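Local coordinates for CELL WALL surface anchor family protein (Streptococcus pneumoniae, PDB 2WW8) that forms the adhesin of the pneumococcal pilus and probably attaches the bacterium to host cells, at residues A[731-743]-A[819-831]. Residues are numbered along the deposited sequence; the frame is centred on the assembly and turned at random.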
loop_
_atom_site.group_PDB
_atom_site.type_symbol
_atom_site.label_atom_id
_atom_site.label_comp_id
_atom_site.label_asym_id
_atom_site.label_seq_id
_atom_site.Cartn_x
_atom_site.Cartn_y
_atom_site.Cartn_z
ATOM N N LYS A 731 50.421 28.205 3.387
ATOM C CA LYS A 731 51.148 29.434 3.086
ATOM C C LYS A 731 52.542 29.417 3.746
ATOM O O LYS A 731 52.708 28.802 4.813
ATOM C CB LYS A 731 50.261 30.615 3.498
ATOM C CG LYS A 731 49.161 30.984 2.503
ATOM C CD LYS A 731 49.333 32.418 1.936
ATOM C CE LYS A 731 50.094 32.540 0.604
ATOM N NZ LYS A 731 49.652 31.707 -0.574
ATOM N N GLU A 732 53.540 30.046 3.112
ATOM C CA GLU A 732 54.887 30.178 3.713
ATOM C C GLU A 732 55.030 31.524 4.431
ATOM O O GLU A 732 54.831 32.585 3.829
ATOM C CB GLU A 732 56.057 30.046 2.709
ATOM C CG GLU A 732 55.910 29.051 1.547
ATOM C CD GLU A 732 56.281 27.606 1.902
ATOM O OE1 GLU A 732 57.414 27.371 2.385
ATOM O OE2 GLU A 732 55.443 26.690 1.679
ATOM N N LYS A 733 55.370 31.478 5.716
ATOM C CA LYS A 733 55.765 32.691 6.430
ATOM C C LYS A 733 56.766 33.491 5.582
ATOM O O LYS A 733 57.738 32.936 5.064
ATOM C CB LYS A 733 56.398 32.324 7.771
ATOM C CG LYS A 733 56.246 33.370 8.857
ATOM C CD LYS A 733 55.096 33.035 9.793
ATOM C CE LYS A 733 55.385 33.571 11.183
ATOM N NZ LYS A 733 54.545 32.850 12.169
ATOM N N LYS A 734 56.517 34.786 5.401
ATOM C CA LYS A 734 57.501 35.626 4.706
ATOM C C LYS A 734 58.604 36.130 5.623
ATOM O O LYS A 734 58.389 36.448 6.797
ATOM C CB LYS A 734 56.890 36.750 3.863
ATOM C CG LYS A 734 55.948 37.717 4.565
ATOM C CD LYS A 734 56.554 39.108 4.705
ATOM C CE LYS A 734 56.550 39.905 3.411
ATOM N NZ LYS A 734 57.288 39.158 2.360
ATOM N N LEU A 735 59.804 36.165 5.062
ATOM C CA LEU A 735 60.936 36.663 5.828
ATOM C C LEU A 735 61.467 37.998 5.279
ATOM O O LEU A 735 61.321 38.330 4.100
ATOM C CB LEU A 735 62.019 35.577 5.972
ATOM C CG LEU A 735 61.572 34.281 6.672
ATOM C CD1 LEU A 735 62.546 33.155 6.358
ATOM C CD2 LEU A 735 61.318 34.405 8.191
ATOM N N GLY A 736 62.096 38.773 6.155
ATOM C CA GLY A 736 62.621 40.070 5.758
ATOM C C GLY A 736 63.880 40.049 4.909
ATOM O O GLY A 736 64.700 39.117 4.971
ATOM N N ASP A 737 64.006 41.125 4.134
ATOM C CA ASP A 737 65.218 41.459 3.402
ATOM C C ASP A 737 65.453 42.977 3.284
ATOM O O ASP A 737 64.508 43.776 3.260
ATOM C CB ASP A 737 65.200 40.786 2.033
ATOM C CG ASP A 737 64.179 41.400 1.099
ATOM O OD1 ASP A 737 62.955 41.356 1.375
ATOM O OD2 ASP A 737 64.626 41.948 0.071
ATOM N N ILE A 738 66.727 43.369 3.216
ATOM C CA ILE A 738 67.141 44.767 3.226
ATOM C C ILE A 738 68.584 44.801 2.703
ATOM O O ILE A 738 69.397 43.913 2.993
ATOM C CB ILE A 738 66.962 45.438 4.626
ATOM C CG1 ILE A 738 67.309 46.929 4.544
ATOM C CG2 ILE A 738 67.785 44.725 5.728
ATOM C CD1 ILE A 738 66.653 47.794 5.632
ATOM N N GLU A 739 68.882 45.795 1.878
ATOM C CA GLU A 739 70.200 45.910 1.271
ATOM C C GLU A 739 70.693 47.354 1.433
ATOM O O GLU A 739 69.902 48.290 1.248
ATOM C CB GLU A 739 70.109 45.577 -0.206
ATOM C CG GLU A 739 71.446 45.676 -0.895
ATOM C CD GLU A 739 71.313 45.253 -2.328
ATOM O OE1 GLU A 739 70.946 46.105 -3.172
ATOM O OE2 GLU A 739 71.539 44.044 -2.568
ATOM N N PHE A 740 71.976 47.512 1.757
ATOM C CA PHE A 740 72.615 48.817 1.970
ATOM C C PHE A 740 73.779 48.875 0.970
ATOM O O PHE A 740 74.374 47.839 0.607
ATOM C CB PHE A 740 73.194 48.938 3.384
ATOM C CG PHE A 740 72.192 48.804 4.514
ATOM C CD1 PHE A 740 71.856 47.566 5.056
ATOM C CD2 PHE A 740 71.626 49.927 5.086
ATOM C CE1 PHE A 740 70.939 47.453 6.116
ATOM C CE2 PHE A 740 70.714 49.814 6.151
ATOM C CZ PHE A 740 70.377 48.575 6.682
ATOM N N ILE A 741 74.080 50.082 0.494
ATOM C CA ILE A 741 75.228 50.288 -0.365
ATOM C C ILE A 741 76.201 51.164 0.419
ATOM O O ILE A 741 75.863 52.301 0.824
ATOM C CB ILE A 741 74.866 50.937 -1.696
ATOM C CG1 ILE A 741 73.855 50.072 -2.453
ATOM C CG2 ILE A 741 76.142 51.119 -2.555
ATOM C CD1 ILE A 741 72.566 50.751 -2.744
ATOM N N LYS A 742 77.395 50.609 0.658
ATOM C CA LYS A 742 78.485 51.365 1.288
ATOM C C LYS A 742 79.096 52.318 0.252
ATOM O O LYS A 742 79.504 51.869 -0.829
ATOM C CB LYS A 742 79.598 50.430 1.774
ATOM C CG LYS A 742 80.684 51.224 2.574
ATOM C CD LYS A 742 80.126 51.562 3.975
ATOM C CE LYS A 742 81.148 52.253 4.889
ATOM N NZ LYS A 742 81.709 53.451 4.207
ATOM N N VAL A 743 79.176 53.611 0.562
ATOM C CA VAL A 743 79.664 54.589 -0.412
ATOM C C VAL A 743 80.573 55.657 0.196
ATOM O O VAL A 743 80.551 55.926 1.405
ATOM C CB VAL A 743 78.504 55.355 -1.160
ATOM C CG1 VAL A 743 77.538 54.381 -1.833
ATOM C CG2 VAL A 743 77.767 56.322 -0.197
ATOM N N VAL A 819 73.215 51.382 11.887
ATOM C CA VAL A 819 71.787 51.435 11.595
ATOM C C VAL A 819 71.029 50.462 12.494
ATOM O O VAL A 819 71.508 49.345 12.765
ATOM C CB VAL A 819 71.452 50.991 10.145
ATOM C CG1 VAL A 819 69.964 51.269 9.836
ATOM C CG2 VAL A 819 72.326 51.682 9.112
ATOM N N ALA A 820 69.852 50.918 12.926
ATOM C CA ALA A 820 68.855 50.085 13.606
ATOM C C ALA A 820 67.643 49.919 12.705
ATOM O O ALA A 820 67.267 50.837 11.962
ATOM C CB ALA A 820 68.408 50.702 14.929
ATOM N N PHE A 821 67.028 48.744 12.780
ATOM C CA PHE A 821 65.734 48.563 12.103
ATOM C C PHE A 821 65.055 47.350 12.723
ATOM O O PHE A 821 65.694 46.635 13.494
ATOM C CB PHE A 821 65.890 48.375 10.589
ATOM C CG PHE A 821 66.723 47.173 10.192
ATOM C CD1 PHE A 821 68.090 47.300 9.954
ATOM C CD2 PHE A 821 66.149 45.904 10.064
ATOM C CE1 PHE A 821 68.862 46.187 9.581
ATOM C CE2 PHE A 821 66.900 44.798 9.695
ATOM C CZ PHE A 821 68.253 44.932 9.441
ATOM N N GLN A 822 63.785 47.145 12.371
ATOM C CA GLN A 822 62.968 46.019 12.804
ATOM C C GLN A 822 62.382 45.273 11.610
ATOM O O GLN A 822 62.045 45.872 10.582
ATOM C CB GLN A 822 61.792 46.547 13.622
ATOM C CG GLN A 822 61.999 46.502 15.102
ATOM C CD GLN A 822 60.665 46.480 15.833
ATOM O OE1 GLN A 822 60.231 45.452 16.357
ATOM N NE2 GLN A 822 59.997 47.625 15.847
ATOM N N ILE A 823 62.248 43.957 11.745
ATOM C CA ILE A 823 61.478 43.153 10.795
ATOM C C ILE A 823 60.200 42.730 11.557
ATOM O O ILE A 823 60.272 42.132 12.643
ATOM C CB ILE A 823 62.288 41.924 10.229
ATOM C CG1 ILE A 823 63.646 42.289 9.595
ATOM C CG2 ILE A 823 61.457 41.139 9.221
ATOM C CD1 ILE A 823 63.600 43.077 8.294
ATOM N N VAL A 824 59.039 43.090 11.012
ATOM C CA VAL A 824 57.736 42.744 11.589
ATOM C C VAL A 824 56.842 42.215 10.476
ATOM O O VAL A 824 56.662 42.885 9.444
ATOM C CB VAL A 824 57.041 43.938 12.288
ATOM C CG1 VAL A 824 56.130 44.700 11.320
ATOM C CG2 VAL A 824 56.178 43.466 13.451
ATOM N N ASN A 825 56.290 41.018 10.697
ATOM C CA ASN A 825 55.519 40.297 9.682
ATOM C C ASN A 825 56.302 40.226 8.372
ATOM O O ASN A 825 55.754 40.493 7.303
ATOM C CB ASN A 825 54.166 40.974 9.484
ATOM C CG ASN A 825 53.356 41.039 10.775
ATOM O OD1 ASN A 825 53.333 40.101 11.577
ATOM N ND2 ASN A 825 52.675 42.159 10.979
ATOM N N GLY A 826 57.595 39.906 8.497
ATOM C CA GLY A 826 58.567 39.863 7.396
ATOM C C GLY A 826 58.833 41.151 6.628
ATOM O O GLY A 826 59.379 41.121 5.529
ATOM N N GLU A 827 58.435 42.286 7.192
ATOM C CA GLU A 827 58.760 43.575 6.591
ATOM C C GLU A 827 59.738 44.421 7.406
ATOM O O GLU A 827 59.745 44.415 8.639
ATOM C CB GLU A 827 57.490 44.356 6.271
ATOM C CG GLU A 827 56.648 43.711 5.178
ATOM C CD GLU A 827 55.390 44.517 4.925
ATOM O OE1 GLU A 827 55.512 45.708 4.560
ATOM O OE2 GLU A 827 54.280 43.974 5.107
ATOM N N VAL A 828 60.585 45.137 6.680
ATOM C CA VAL A 828 61.487 46.108 7.269
ATOM C C VAL A 828 60.698 47.299 7.841
ATOM O O VAL A 828 59.930 47.953 7.117
ATOM C CB VAL A 828 62.521 46.599 6.220
ATOM C CG1 VAL A 828 63.508 47.607 6.870
ATOM C CG2 VAL A 828 63.229 45.426 5.514
ATOM N N ARG A 829 60.893 47.583 9.128
ATOM C CA ARG A 829 60.281 48.751 9.792
ATOM C C ARG A 829 61.320 49.587 10.540
ATOM O O ARG A 829 62.362 49.058 10.940
ATOM C CB ARG A 829 59.188 48.344 10.793
ATOM C CG ARG A 829 57.974 47.671 10.208
ATOM C CD ARG A 829 57.131 48.485 9.224
ATOM N NE ARG A 829 56.071 47.626 8.681
ATOM C CZ ARG A 829 54.938 48.045 8.121
ATOM N NH1 ARG A 829 54.686 49.344 8.005
ATOM N NH2 ARG A 829 54.051 47.160 7.677
ATOM N N ASP A 830 61.013 50.876 10.718
ATOM C CA ASP A 830 61.745 51.812 11.589
ATOM C C ASP A 830 63.262 51.838 11.367
ATOM O O ASP A 830 64.044 51.627 12.297
ATOM C CB ASP A 830 61.438 51.543 13.061
ATOM C CG ASP A 830 59.945 51.479 13.335
ATOM O OD1 ASP A 830 59.166 52.314 12.807
ATOM O OD2 ASP A 830 59.550 50.571 14.097
ATOM N N VAL A 831 63.671 52.049 10.122
ATOM C CA VAL A 831 65.091 52.047 9.778
ATOM C C VAL A 831 65.653 53.393 10.215
ATOM O O VAL A 831 65.255 54.435 9.652
ATOM C CB VAL A 831 65.353 51.873 8.275
ATOM C CG1 VAL A 831 66.837 51.882 8.003
ATOM C CG2 VAL A 831 64.705 50.607 7.735
#
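Ile738 of strand 736-743 packs over the face of the hairpin formed by strands 819-824 and 827-831, and its two arms part there. With CG1 anti to the backbone N (chi1 -176°), CD1 is carried to Val828 CG1 at 3.4 Å, closer than usual for two methyl groups, and meets the tip of Val831. The other branch, CG2, lies 3.7 Å from CZ of Phe821. Two residues further along the strand, Phe740 turns its edge to Phe821, with Phe821 CE1 near the plane of the Phe740 ring and 4.0 Å from its CZ, while both methyls of Val819 lie against CE2. Tyr799, its ring almost parallel to that of Phe821, and Ile852 extend this apolar core.

Toward the hairpin tip the apolar side-chain packing gives way to contacts made by backbone atoms, Ile823 and the aliphatic part of Lys734. Gly736 lies against CG2 of Ile823, and its CA also makes a CA-H...O contact with Gly826 O at 3.4 Å. Gly826, in the type I' turn from Val824 to Glu827, is met by the bent aliphatic chain of Lys734, whose CD lies 3.4 Å from Gly826 CA. On this solvent-facing flank Lys734 NZ and Glu827 OE2 remain 6.3 Å apart, opposite charges that are not in contact. Asp796 receives the backbone N-H groups of Asn825 and Gly826, tying down the turn.

The N-to-C directions of 736-743 and 819-824 differ by 150°, so the strands run roughly antiparallel in facing sheets with side chains interleaved between them, the face-to-face packing of a prealbumin-like CNA_B beta sandwich.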